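AxyAgu115A (PDB 6NPS) is a family GH115 alpha-glucuronidase, a hydrolase that probably releases glucuronic acid side groups from glucuronoxylan-type hemicelluloses. Local coordinates at residues A[65-70]-A[125-130]; A[78-81]-A[86-89]; A[100-105]-A[110-115]; A[132-137]-A[151-156]. The protein carries 3 engineered substitutions. One frame throughout, in Å; residues are numbered along the deposited sequence.

Interaction 1: A[65-70]-A[125-130]; sequences VLYGTV and YGLFHL
L127 lies against Y67 where helix 120-133 packs on strand 64-69, an outer strand of a four-stranded mixed sheet, one helix-on-sheet layer of the alpha/beta region near the N terminus. Of the residues involved, L127 buries the most surface in the contact, followed by Y67 and V65. Only one branch of the leucine does the touching: CD2 comes within 3.9 Å of Y67 CB and meets the ring obliquely at its root, and the two side chains pass each other at a slant. The tyrosine has its CG between the backbone N and the carbonyl carbon (chi1 71°), a position in which CB and CG, rather than the far end of the ring, meet the leucine methyl. Beyond this contact the ring reaches V32, R33 and A36, so that the tyrosine touches both helix 120-133 and helix 30-47.

One helical turn on, L130 leans toward V65, and it also touches L113 and I115 of the adjacent strand 109-117. The four touching residues are all buried, and no hydrogen bond crosses between the segments. The backbone of the strand is already engaged by its sheet neighbours, with L66 bonded to L113 and I115. The helix therefore meets the strand through hydrocarbon alone, and the second pair is looser than the first, with V65 CG1 and L130 CD2 4.3 Å apart.

Interaction 2: A[78-81]-A[86-89]; sequences ELNA and DLTE. Engineered in segment 78-81: A81 (natural residue Lys).
D86 OD1 is gripped twice from within its own turn, while the CA of the same residue sits close to the N80 amide across the contact. The hydroxyl of T88 donates to it on the syn side of the carboxylate, OG1 to OD1 2.6 Å, and the T88 backbone N reaches D86 OD1 from the same face of the plane at 3.2 Å. The latter bond defines an Asx turn, and it leads directly into the 3-10 segment 87-89.

Between these residues stands L87, and its N-H is the one held by the helix. L87 N donates to N80 OD1 over 2.9 Å in a nearly straight bond (172° at the hydrogen), although the donor stands above the amide's carbonyl plane. With CG anti to the backbone N (chi1 -170°), the asparagine extends from the last turn of helix 74-81 toward the returning chain. The L87 side chain then lies obliquely across the amide: its CD1 is 3.8 Å from N80 CB, and its CB also touches OD1. An alanine in place of N80 is likely to leave the L87 N-H without this acceptor and to open a gap beside the leucine.

The link ties the C-terminal turn of helix 74-81 to the loop that precedes strand 97-106. L79 packs on V114 and L87 on A116, which sets both segments against strand 109-117.

Interaction 3: A[100-105]-A[110-115]; sequences QVVDQP and EKALVI
V102 and A112 bond to each other in both directions, as do Q100 and V114, which makes this an antiparallel ladder of the beta hairpin formed by strands 97-106 and 109-117. The shortest rung runs from V114 N to Q100 O at 2.6 Å. A fifth bond, Q104 N to E110 O at 2.9 Å, extends the pairing to where the chain turns a corner, and here the donor sits well above the carbonyl plane.

Side chains separate by face. On one, V102 CG2 presses tightly on V114 CG2 at 3.5 Å, crossing at about a right angle, while P105 CG rests 3.7 Å from A112 CB. Helix 74-81 packs on this face, L79 touching P105 and L76 touching V114. On the other face K111 folds back over its neighbours: bends at chi2 and chi3 (-66° and -69°) lay CE against V101 CG1, 3.7 Å away, and carry the amine toward D103. F5 of strand 5-8 touches V101, K111 and L113.

The salt bridge is long, D103 OD1 to K111 NZ 3.8 Å, and the amine also makes a weak bond to M3 O. D103 OD1 meanwhile lies 3.1 Å from E110 O, two acceptors that share no hydrogen bond. A methionine in place of K111 is likely to leave the D103 carboxylate without this balancing charge beside the E110 carbonyl. The ammonium group, though at long range, may partly offset the repulsion between those two oxygens.

Interaction 4: A[132-137]-A[151-156]; sequences EKLGVS and ESFSLK
L134 and F153 make the CH-pi contact at the centre of this junction, where the C-terminal end of helix 120-133 meets strand 152-155. The leucine methyl CD2 stands over one face of the phenyl ring, 3.6 Å from its centroid and only 13° off the ring normal, and it approaches all six ring carbons. Leucine and phenylalanine cross at about a right angle. A chi1 of 164°, CG opposite the backbone N, sends the F153 ring from the strand toward the helix end.

The remaining side-chain contacts are hydrocarbon packing. K133 uses its aliphatic stem: CB approaches F153 CZ at 4.2 Å, and CD lies 4.3 Å from L155 CD2. Behind them, V43 and F47 of helix 30-47 touch L134 and F153 respectively, while L155 extends to F99 and V101 of strand 97-106.

Polar groups take part through the backbone. The K133 carbonyl O comes obliquely to F153 CE1, 3.6 Å away. The helix itself ends in a Schellman motif, with G135 at positive phi (89°) and its N bonded to E132 O at 2.9 Å; L134 lies just before G135, where the chain leaves the helical conformation. The strand pairs with strand 5-8, F153 bonding to L7 and L155 to F5.

No hydrogen bond or salt bridge joins the two segments. Their union therefore depends on dispersion and on burial of L134, F153 and L155, whereas the lysine takes part through CB and CD, and its amine makes no bond across the contact.

Following the chain, strand 64-69 opens interaction 1, whose long loop closes only at helix 120-133. Interactions 2 and 3 are nested inside that loop, in series: the first closes the short turn after helix 74-81, the second the hairpin of strands 97-106 and 109-117. Interaction 4 follows interaction 1, its loop running from the end of the same helix to strand 152-155; none of the loops cross. Interactions 1 and 3 share the four-stranded sheet, in which strands 64-69 and 109-117 are neighbours. V70 packs on L87 between interactions 1 and 2, and L113 meets L155 between 3 and 4. Interactions 2 and 4 are farthest apart, with centres about 25 Å from each other.

Interaction 1: A[65-70]-A[125-130]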
loop_
_atom_site.group_PDB
_atom_site.type_symbol
_atom_site.label_atom_id
_atom_site.label_comp_id
_atom_site.label_asym_id
_atom_site.label_seq_id
_atom_site.Cartn_x
_atom_site.Cartn_y
_atom_site.Cartn_z
ATOM N N VAL A 65 -2.251 -62.659 -34.042
ATOM C CA VAL A 65 -3.198 -61.606 -33.697
ATOM C C VAL A 65 -4.028 -61.363 -34.955
ATOM O O VAL A 65 -3.470 -61.073 -36.018
ATOM C CB VAL A 65 -2.493 -60.323 -33.234
ATOM C CG1 VAL A 65 -3.504 -59.196 -33.082
ATOM C CG2 VAL A 65 -1.698 -60.550 -31.897
ATOM N N LEU A 66 -5.344 -61.543 -34.852
ATOM C CA LEU A 66 -6.259 -61.435 -35.992
ATOM C C LEU A 66 -7.254 -60.329 -35.673
ATOM O O LEU A 66 -8.061 -60.469 -34.747
ATOM C CB LEU A 66 -6.975 -62.759 -36.259
ATOM C CG LEU A 66 -6.114 -64.020 -36.427
ATOM C CD1 LEU A 66 -6.964 -65.282 -36.598
ATOM C CD2 LEU A 66 -5.182 -63.871 -37.604
ATOM N N TYR A 67 -7.181 -59.219 -36.411
ATOM C CA TYR A 67 -8.006 -58.054 -36.141
ATOM C C TYR A 67 -8.810 -57.668 -37.381
ATOM O O TYR A 67 -8.470 -58.027 -38.509
ATOM C CB TYR A 67 -7.152 -56.876 -35.683
ATOM C CG TYR A 67 -6.303 -56.272 -36.786
ATOM C CD1 TYR A 67 -5.013 -56.736 -37.030
ATOM C CD2 TYR A 67 -6.811 -55.243 -37.604
ATOM C CE1 TYR A 67 -4.245 -56.207 -38.045
ATOM C CE2 TYR A 67 -6.049 -54.706 -38.630
ATOM C CZ TYR A 67 -4.767 -55.187 -38.839
ATOM O OH TYR A 67 -3.999 -54.646 -39.842
ATOM N N GLY A 68 -9.884 -56.927 -37.168
ATOM C CA GLY A 68 -10.726 -56.545 -38.283
ATOM C C GLY A 68 -11.944 -55.795 -37.808
ATOM O O GLY A 68 -12.246 -55.740 -36.607
ATOM N N THR A 69 -12.632 -55.199 -38.787
ATOM C CA THR A 69 -13.900 -54.503 -38.615
ATOM C C THR A 69 -14.985 -55.350 -39.251
ATOM O O THR A 69 -14.832 -55.804 -40.398
ATOM C CB THR A 69 -13.873 -53.117 -39.282
ATOM O OG1 THR A 69 -12.736 -52.377 -38.821
ATOM C CG2 THR A 69 -15.147 -52.323 -38.960
ATOM N N VAL A 70 -16.065 -55.599 -38.507
ATOM C CA VAL A 70 -17.155 -56.398 -39.062
ATOM C C VAL A 70 -17.603 -55.787 -40.387
ATOM O O VAL A 70 -17.652 -54.560 -40.535
ATOM C CB VAL A 70 -18.337 -56.475 -38.075
ATOM C CG1 VAL A 70 -19.496 -57.260 -38.716
ATOM C CG2 VAL A 70 -17.952 -57.131 -36.763
ATOM N N TYR A 125 -10.231 -48.985 -30.931
ATOM C CA TYR A 125 -10.209 -49.124 -29.472
ATOM C C TYR A 125 -9.790 -50.529 -29.044
ATOM O O TYR A 125 -9.129 -50.693 -28.015
ATOM C CB TYR A 125 -11.588 -48.789 -28.887
ATOM C CG TYR A 125 -12.014 -47.357 -29.164
ATOM C CD1 TYR A 125 -11.066 -46.346 -29.366
ATOM C CD2 TYR A 125 -13.352 -47.014 -29.182
ATOM C CE1 TYR A 125 -11.468 -45.015 -29.629
ATOM C CE2 TYR A 125 -13.762 -45.689 -29.444
ATOM C CZ TYR A 125 -12.829 -44.709 -29.671
ATOM O OH TYR A 125 -13.289 -43.431 -29.927
ATOM N N GLY A 126 -10.151 -51.543 -29.829
ATOM C CA GLY A 126 -9.780 -52.908 -29.476
ATOM C C GLY A 126 -8.299 -53.175 -29.692
ATOM O O GLY A 126 -7.655 -53.865 -28.889
ATOM N N LEU A 127 -7.743 -52.637 -30.784
ATOM C CA LEU A 127 -6.296 -52.664 -30.991
ATOM C C LEU A 127 -5.555 -52.005 -29.832
ATOM O O LEU A 127 -4.629 -52.589 -29.258
ATOM C CB LEU A 127 -5.957 -51.990 -32.311
ATOM C CG LEU A 127 -6.284 -52.912 -33.489
ATOM C CD1 LEU A 127 -6.261 -52.130 -34.792
ATOM C CD2 LEU A 127 -5.338 -54.133 -33.585
ATOM N N PHE A 128 -5.978 -50.809 -29.432
ATOM C CA PHE A 128 -5.299 -50.177 -28.313
ATOM C C PHE A 128 -5.581 -50.901 -26.995
ATOM O O PHE A 128 -4.807 -50.757 -26.042
ATOM C CB PHE A 128 -5.715 -48.713 -28.236
ATOM C CG PHE A 128 -5.051 -47.831 -29.280
ATOM C CD1 PHE A 128 -3.716 -48.038 -29.649
ATOM C CD2 PHE A 128 -5.755 -46.787 -29.882
ATOM C CE1 PHE A 128 -3.080 -47.188 -30.581
ATOM C CE2 PHE A 128 -5.131 -45.943 -30.811
ATOM C CZ PHE A 128 -3.788 -46.140 -31.150
ATOM N N HIS A 129 -6.662 -51.679 -26.908
ATOM C CA HIS A 129 -6.847 -52.533 -25.733
ATOM C C HIS A 129 -5.720 -53.557 -25.632
ATOM O O HIS A 129 -5.221 -53.839 -24.534
ATOM C CB HIS A 129 -8.213 -53.222 -25.796
ATOM C CG HIS A 129 -8.646 -53.840 -24.508
ATOM N ND1 HIS A 129 -9.133 -53.102 -23.448
ATOM C CD2 HIS A 129 -8.692 -55.140 -24.118
ATOM C CE1 HIS A 129 -9.460 -53.921 -22.462
ATOM N NE2 HIS A 129 -9.190 -55.161 -22.838
ATOM N N LEU A 130 -5.282 -54.113 -26.768
ATOM C CA LEU A 130 -4.109 -54.985 -26.719
ATOM C C LEU A 130 -2.913 -54.225 -26.161
ATOM O O LEU A 130 -2.206 -54.709 -25.262
ATOM C CB LEU A 130 -3.794 -55.537 -28.116
ATOM C CG LEU A 130 -2.432 -56.252 -28.230
ATOM C CD1 LEU A 130 -2.249 -57.363 -27.138
ATOM C CD2 LEU A 130 -2.236 -56.853 -29.656
#

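Interaction 2: A[78-81]-A[86-89]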
loop_
_atom_site.group_PDB
_atom_site.type_symbol
_atom_site.label_atom_id
_atom_site.label_comp_id
_atom_site.label_asym_id
_atom_site.label_seq_id
_atom_site.Cartn_x
_atom_site.Cartn_y
_atom_site.Cartn_z
ATOM N N GLU A 78 -15.477 -65.746 -41.604
ATOM C CA GLU A 78 -15.187 -67.182 -41.546
ATOM C C GLU A 78 -15.202 -67.687 -40.108
ATOM O O GLU A 78 -15.774 -68.743 -39.815
ATOM C CB GLU A 78 -13.829 -67.493 -42.170
ATOM C CG GLU A 78 -13.743 -67.403 -43.664
ATOM C CD GLU A 78 -12.303 -67.480 -44.149
ATOM O OE1 GLU A 78 -11.917 -66.651 -45.005
ATOM O OE2 GLU A 78 -11.556 -68.353 -43.658
ATOM N N LEU A 79 -14.524 -66.963 -39.206
ATOM C CA LEU A 79 -14.519 -67.344 -37.797
ATOM C C LEU A 79 -15.935 -67.423 -37.248
ATOM O O LEU A 79 -16.293 -68.395 -36.569
ATOM C CB LEU A 79 -13.681 -66.357 -36.999
ATOM C CG LEU A 79 -12.190 -66.267 -37.355
ATOM C CD1 LEU A 79 -11.470 -65.443 -36.303
ATOM C CD2 LEU A 79 -11.500 -67.639 -37.505
ATOM N N ASN A 80 -16.757 -66.418 -37.558
ATOM C CA ASN A 80 -18.153 -66.411 -37.154
ATOM C C ASN A 80 -18.896 -67.613 -37.719
ATOM O O ASN A 80 -19.629 -68.296 -36.997
ATOM C CB ASN A 80 -18.804 -65.109 -37.627
ATOM C CG ASN A 80 -20.167 -64.904 -37.042
ATOM O OD1 ASN A 80 -20.316 -64.803 -35.816
ATOM N ND2 ASN A 80 -21.182 -64.833 -37.904
ATOM N N ALA A 81 -18.734 -67.867 -39.025
ATOM C CA ALA A 81 -19.387 -69.006 -39.663
ATOM C C ALA A 81 -19.009 -70.316 -38.984
ATOM O O ALA A 81 -19.849 -71.211 -38.828
ATOM C CB ALA A 81 -19.023 -69.045 -41.149
ATOM N N ASP A 86 -18.735 -64.976 -31.959
ATOM C CA ASP A 86 -20.169 -64.705 -32.091
ATOM C C ASP A 86 -20.327 -63.211 -32.379
ATOM O O ASP A 86 -20.486 -62.394 -31.473
ATOM C CB ASP A 86 -20.933 -65.140 -30.840
ATOM C CG ASP A 86 -22.415 -64.824 -30.920
ATOM O OD1 ASP A 86 -22.872 -64.360 -31.987
ATOM O OD2 ASP A 86 -23.131 -65.041 -29.920
ATOM N N LEU A 87 -20.305 -62.863 -33.661
ATOM C CA LEU A 87 -20.371 -61.463 -34.057
ATOM C C LEU A 87 -21.723 -60.822 -33.773
ATOM O O LEU A 87 -21.815 -59.588 -33.807
ATOM C CB LEU A 87 -20.043 -61.334 -35.544
ATOM C CG LEU A 87 -18.581 -61.570 -35.919
ATOM C CD1 LEU A 87 -18.363 -61.314 -37.436
ATOM C CD2 LEU A 87 -17.633 -60.729 -35.030
ATOM N N THR A 88 -22.775 -61.594 -33.493
ATOM C CA THR A 88 -24.020 -60.924 -33.124
ATOM C C THR A 88 -23.888 -60.171 -31.806
ATOM O O THR A 88 -24.701 -59.291 -31.525
ATOM C CB THR A 88 -25.173 -61.910 -33.020
ATOM O OG1 THR A 88 -24.949 -62.758 -31.888
ATOM C CG2 THR A 88 -25.274 -62.753 -34.300
ATOM N N GLU A 89 -22.874 -60.476 -31.005
ATOM C CA GLU A 89 -22.675 -59.738 -29.764
ATOM C C GLU A 89 -22.310 -58.270 -30.000
ATOM O O GLU A 89 -22.500 -57.437 -29.106
ATOM C CB GLU A 89 -21.579 -60.399 -28.940
ATOM C CG GLU A 89 -22.075 -61.318 -27.874
ATOM C CD GLU A 89 -20.933 -61.965 -27.123
ATOM O OE1 GLU A 89 -20.269 -62.853 -27.702
ATOM O OE2 GLU A 89 -20.693 -61.575 -25.961
#

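Interaction 3: A[100-105]-A[110-115]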
loop_
_atom_site.group_PDB
_atom_site.type_symbol
_atom_site.label_atom_id
_atom_site.label_comp_id
_atom_site.label_asym_id
_atom_site.label_seq_id
_atom_site.Cartn_x
_atom_site.Cartn_y
_atom_site.Cartn_z
ATOM N N GLN A 100 -10.975 -61.630 -27.968
ATOM C CA GLN A 100 -11.235 -63.011 -27.601
ATOM C C GLN A 100 -10.116 -63.909 -28.103
ATOM O O GLN A 100 -9.698 -63.791 -29.260
ATOM C CB GLN A 100 -12.580 -63.476 -28.178
ATOM C CG GLN A 100 -12.943 -64.866 -27.758
ATOM C CD GLN A 100 -14.299 -65.299 -28.284
ATOM O OE1 GLN A 100 -14.933 -64.578 -29.051
ATOM N NE2 GLN A 100 -14.740 -66.490 -27.882
ATOM N N VAL A 101 -9.678 -64.858 -27.244
ATOM C CA VAL A 101 -8.703 -65.871 -27.645
ATOM C C VAL A 101 -9.465 -67.062 -28.182
ATOM O O VAL A 101 -10.486 -67.469 -27.604
ATOM C CB VAL A 101 -7.788 -66.273 -26.470
ATOM C CG1 VAL A 101 -6.913 -67.450 -26.828
ATOM C CG2 VAL A 101 -6.947 -65.088 -26.021
ATOM N N VAL A 102 -8.974 -67.637 -29.289
ATOM C CA VAL A 102 -9.677 -68.708 -29.984
ATOM C C VAL A 102 -8.667 -69.789 -30.355
ATOM O O VAL A 102 -7.486 -69.519 -30.608
ATOM C CB VAL A 102 -10.414 -68.187 -31.245
ATOM C CG1 VAL A 102 -11.570 -67.222 -30.862
ATOM C CG2 VAL A 102 -9.439 -67.490 -32.128
ATOM N N ASP A 103 -9.142 -71.026 -30.363
ATOM C CA ASP A 103 -8.306 -72.203 -30.537
ATOM C C ASP A 103 -8.380 -72.641 -31.997
ATOM O O ASP A 103 -9.472 -72.676 -32.578
ATOM C CB ASP A 103 -8.789 -73.313 -29.596
ATOM C CG ASP A 103 -7.691 -74.293 -29.213
ATOM O OD1 ASP A 103 -6.559 -74.169 -29.719
ATOM O OD2 ASP A 103 -7.967 -75.200 -28.394
ATOM N N GLN A 104 -7.217 -72.938 -32.585
ATOM C CA GLN A 104 -7.110 -73.500 -33.928
ATOM C C GLN A 104 -7.943 -72.762 -34.987
ATOM O O GLN A 104 -8.701 -73.387 -35.729
ATOM C CB GLN A 104 -7.481 -74.976 -33.906
ATOM C CG GLN A 104 -6.663 -75.817 -32.937
ATOM C CD GLN A 104 -5.273 -76.138 -33.463
ATOM O OE1 GLN A 104 -4.961 -75.868 -34.625
ATOM N NE2 GLN A 104 -4.430 -76.715 -32.608
ATOM N N PRO A 105 -7.786 -71.437 -35.101
ATOM C CA PRO A 105 -8.674 -70.671 -36.000
ATOM C C PRO A 105 -8.511 -71.001 -37.471
ATOM O O PRO A 105 -9.501 -71.010 -38.211
ATOM C CB PRO A 105 -8.281 -69.220 -35.715
ATOM C CG PRO A 105 -6.865 -69.310 -35.230
ATOM C CD PRO A 105 -6.799 -70.577 -34.434
ATOM N N GLU A 110 -2.211 -72.135 -34.050
ATOM C CA GLU A 110 -2.699 -72.894 -32.897
ATOM C C GLU A 110 -3.596 -72.072 -31.970
ATOM O O GLU A 110 -4.570 -72.597 -31.433
ATOM C CB GLU A 110 -1.512 -73.452 -32.107
ATOM C CG GLU A 110 -0.606 -74.323 -32.970
ATOM C CD GLU A 110 0.622 -74.847 -32.237
ATOM O OE1 GLU A 110 0.465 -75.415 -31.135
ATOM O OE2 GLU A 110 1.744 -74.706 -32.776
ATOM N N LYS A 111 -3.269 -70.803 -31.749
ATOM C CA LYS A 111 -4.040 -69.899 -30.911
ATOM C C LYS A 111 -4.002 -68.543 -31.569
ATOM O O LYS A 111 -3.005 -68.179 -32.195
ATOM C CB LYS A 111 -3.507 -69.735 -29.460
ATOM C CG LYS A 111 -3.363 -71.003 -28.647
ATOM C CD LYS A 111 -4.719 -71.660 -28.355
ATOM C CE LYS A 111 -5.588 -70.848 -27.394
ATOM N NZ LYS A 111 -6.644 -71.726 -26.779
ATOM N N ALA A 112 -5.089 -67.796 -31.427
ATOM C CA ALA A 112 -5.113 -66.438 -31.926
ATOM C C ALA A 112 -5.875 -65.561 -30.948
ATOM O O ALA A 112 -6.845 -65.987 -30.304
ATOM C CB ALA A 112 -5.756 -66.342 -33.322
ATOM N N LEU A 113 -5.430 -64.323 -30.859
ATOM C CA LEU A 113 -6.211 -63.278 -30.237
ATOM C C LEU A 113 -7.036 -62.612 -31.339
ATOM O O LEU A 113 -6.468 -62.081 -32.303
ATOM C CB LEU A 113 -5.280 -62.293 -29.539
ATOM C CG LEU A 113 -5.911 -60.995 -29.045
ATOM C CD1 LEU A 113 -7.056 -61.331 -28.099
ATOM C CD2 LEU A 113 -4.852 -60.137 -28.347
ATOM N N VAL A 114 -8.363 -62.653 -31.231
ATOM C CA VAL A 114 -9.219 -62.023 -32.238
ATOM C C VAL A 114 -9.674 -60.665 -31.714
ATOM O O VAL A 114 -10.132 -60.548 -30.569
ATOM C CB VAL A 114 -10.420 -62.914 -32.606
ATOM C CG1 VAL A 114 -11.323 -62.192 -33.604
ATOM C CG2 VAL A 114 -9.920 -64.207 -33.224
ATOM N N ILE A 115 -9.510 -59.627 -32.531
ATOM C CA ILE A 115 -9.916 -58.269 -32.164
ATOM C C ILE A 115 -10.877 -57.812 -33.262
ATOM O O ILE A 115 -10.448 -57.503 -34.375
ATOM C CB ILE A 115 -8.719 -57.331 -32.006
ATOM C CG1 ILE A 115 -7.694 -57.966 -31.058
ATOM C CG2 ILE A 115 -9.167 -55.909 -31.533
ATOM C CD1 ILE A 115 -6.506 -57.075 -30.699
#

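Interaction 4: A[132-137]-A[151-156]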
loop_
_atom_site.group_PDB
_atom_site.type_symbol
_atom_site.label_atom_id
_atom_site.label_comp_id
_atom_site.label_asym_id
_atom_site.label_seq_id
_atom_site.Cartn_x
_atom_site.Cartn_y
_atom_site.Cartn_z
ATOM N N GLU A 132 -2.927 -51.731 -24.154
ATOM C CA GLU A 132 -3.161 -51.562 -22.719
ATOM C C GLU A 132 -2.795 -52.816 -21.912
ATOM O O GLU A 132 -2.175 -52.713 -20.854
ATOM C CB GLU A 132 -4.619 -51.178 -22.457
ATOM C CG GLU A 132 -4.960 -51.004 -20.986
ATOM C CD GLU A 132 -6.431 -50.711 -20.759
ATOM O OE1 GLU A 132 -7.077 -50.165 -21.677
ATOM O OE2 GLU A 132 -6.939 -51.027 -19.663
ATOM N N LYS A 133 -3.175 -53.994 -22.409
ATOM C CA LYS A 133 -2.822 -55.246 -21.742
ATOM C C LYS A 133 -1.325 -55.538 -21.793
ATOM O O LYS A 133 -0.807 -56.240 -20.919
ATOM C CB LYS A 133 -3.621 -56.380 -22.350
ATOM C CG LYS A 133 -4.934 -56.424 -21.662
ATOM C CD LYS A 133 -5.868 -57.424 -22.200
ATOM C CE LYS A 133 -6.849 -57.711 -21.095
ATOM N NZ LYS A 133 -6.172 -58.042 -19.781
ATOM N N LEU A 134 -0.619 -55.023 -22.786
ATOM C CA LEU A 134 0.827 -55.135 -22.783
ATOM C C LEU A 134 1.475 -54.089 -21.911
ATOM O O LEU A 134 2.708 -54.053 -21.863
ATOM C CB LEU A 134 1.390 -55.006 -24.184
ATOM C CG LEU A 134 0.901 -56.123 -25.104
ATOM C CD1 LEU A 134 1.403 -55.890 -26.506
ATOM C CD2 LEU A 134 1.414 -57.407 -24.550
ATOM N N GLY A 135 0.687 -53.248 -21.233
ATOM C CA GLY A 135 1.256 -52.284 -20.298
ATOM C C GLY A 135 1.639 -50.953 -20.917
ATOM O O GLY A 135 2.390 -50.191 -20.305
ATOM N N VAL A 136 1.145 -50.645 -22.104
ATOM C CA VAL A 136 1.552 -49.435 -22.799
ATOM C C VAL A 136 0.575 -48.314 -22.466
ATOM O O VAL A 136 -0.643 -48.461 -22.611
ATOM C CB VAL A 136 1.640 -49.685 -24.309
ATOM C CG1 VAL A 136 1.996 -48.392 -25.069
ATOM C CG2 VAL A 136 2.652 -50.801 -24.568
ATOM N N SER A 137 1.114 -47.196 -22.016
ATOM C CA SER A 137 0.280 -46.076 -21.638
ATOM C C SER A 137 -0.278 -45.355 -22.867
ATOM O O SER A 137 0.379 -45.295 -23.907
ATOM C CB SER A 137 1.105 -45.091 -20.796
ATOM O OG SER A 137 0.377 -43.894 -20.641
ATOM N N GLU A 151 9.477 -60.254 -21.120
ATOM C CA GLU A 151 9.944 -61.380 -21.922
ATOM C C GLU A 151 8.785 -62.183 -22.505
ATOM O O GLU A 151 8.934 -62.778 -23.583
ATOM C CB GLU A 151 10.847 -62.292 -21.090
ATOM C CG GLU A 151 12.175 -61.653 -20.766
ATOM C CD GLU A 151 13.296 -62.669 -20.532
ATOM O OE1 GLU A 151 13.001 -63.809 -20.093
ATOM O OE2 GLU A 151 14.471 -62.317 -20.800
ATOM N N SER A 152 7.626 -62.167 -21.849
ATOM C CA SER A 152 6.509 -63.021 -22.240
ATOM C C SER A 152 5.220 -62.457 -21.665
ATOM O O SER A 152 5.221 -61.736 -20.666
ATOM C CB SER A 152 6.706 -64.465 -21.747
ATOM O OG SER A 152 5.731 -65.325 -22.325
ATOM N N PHE A 153 4.116 -62.812 -22.316
ATOM C CA PHE A 153 2.780 -62.280 -22.060
ATOM C C PHE A 153 1.814 -63.420 -22.338
ATOM O O PHE A 153 2.022 -64.176 -23.291
ATOM C CB PHE A 153 2.496 -61.073 -22.965
ATOM C CG PHE A 153 1.044 -60.687 -23.063
ATOM C CD1 PHE A 153 0.442 -59.963 -22.049
ATOM C CD2 PHE A 153 0.293 -61.023 -24.185
ATOM C CE1 PHE A 153 -0.879 -59.609 -22.118
ATOM C CE2 PHE A 153 -1.046 -60.659 -24.278
ATOM C CZ PHE A 153 -1.629 -59.948 -23.239
ATOM N N SER A 154 0.799 -63.593 -21.496
ATOM C CA SER A 154 -0.148 -64.665 -21.776
ATOM C C SER A 154 -1.563 -64.235 -21.462
ATOM O O SER A 154 -1.787 -63.358 -20.625
ATOM C CB SER A 154 0.171 -65.936 -20.992
ATOM O OG SER A 154 1.455 -66.379 -21.338
ATOM N N LEU A 155 -2.518 -64.862 -22.160
ATOM C CA LEU A 155 -3.941 -64.730 -21.884
ATOM C C LEU A 155 -4.514 -66.129 -21.836
ATOM O O LEU A 155 -4.119 -66.982 -22.633
ATOM C CB LEU A 155 -4.688 -63.930 -22.955
ATOM C CG LEU A 155 -4.312 -62.490 -23.297
ATOM C CD1 LEU A 155 -4.937 -62.104 -24.652
ATOM C CD2 LEU A 155 -4.797 -61.542 -22.219
ATOM N N LYS A 156 -5.445 -66.359 -20.912
ATOM C CA LYS A 156 -6.076 -67.666 -20.794
ATOM C C LYS A 156 -6.704 -68.074 -22.129
ATOM O O LYS A 156 -7.122 -67.234 -22.936
ATOM C CB LYS A 156 -7.119 -67.640 -19.672
ATOM C CG LYS A 156 -7.762 -68.982 -19.382
ATOM C CD LYS A 156 -6.901 -69.859 -18.454
ATOM C CE LYS A 156 -7.760 -70.842 -17.655
ATOM N NZ LYS A 156 -6.951 -71.681 -16.712
#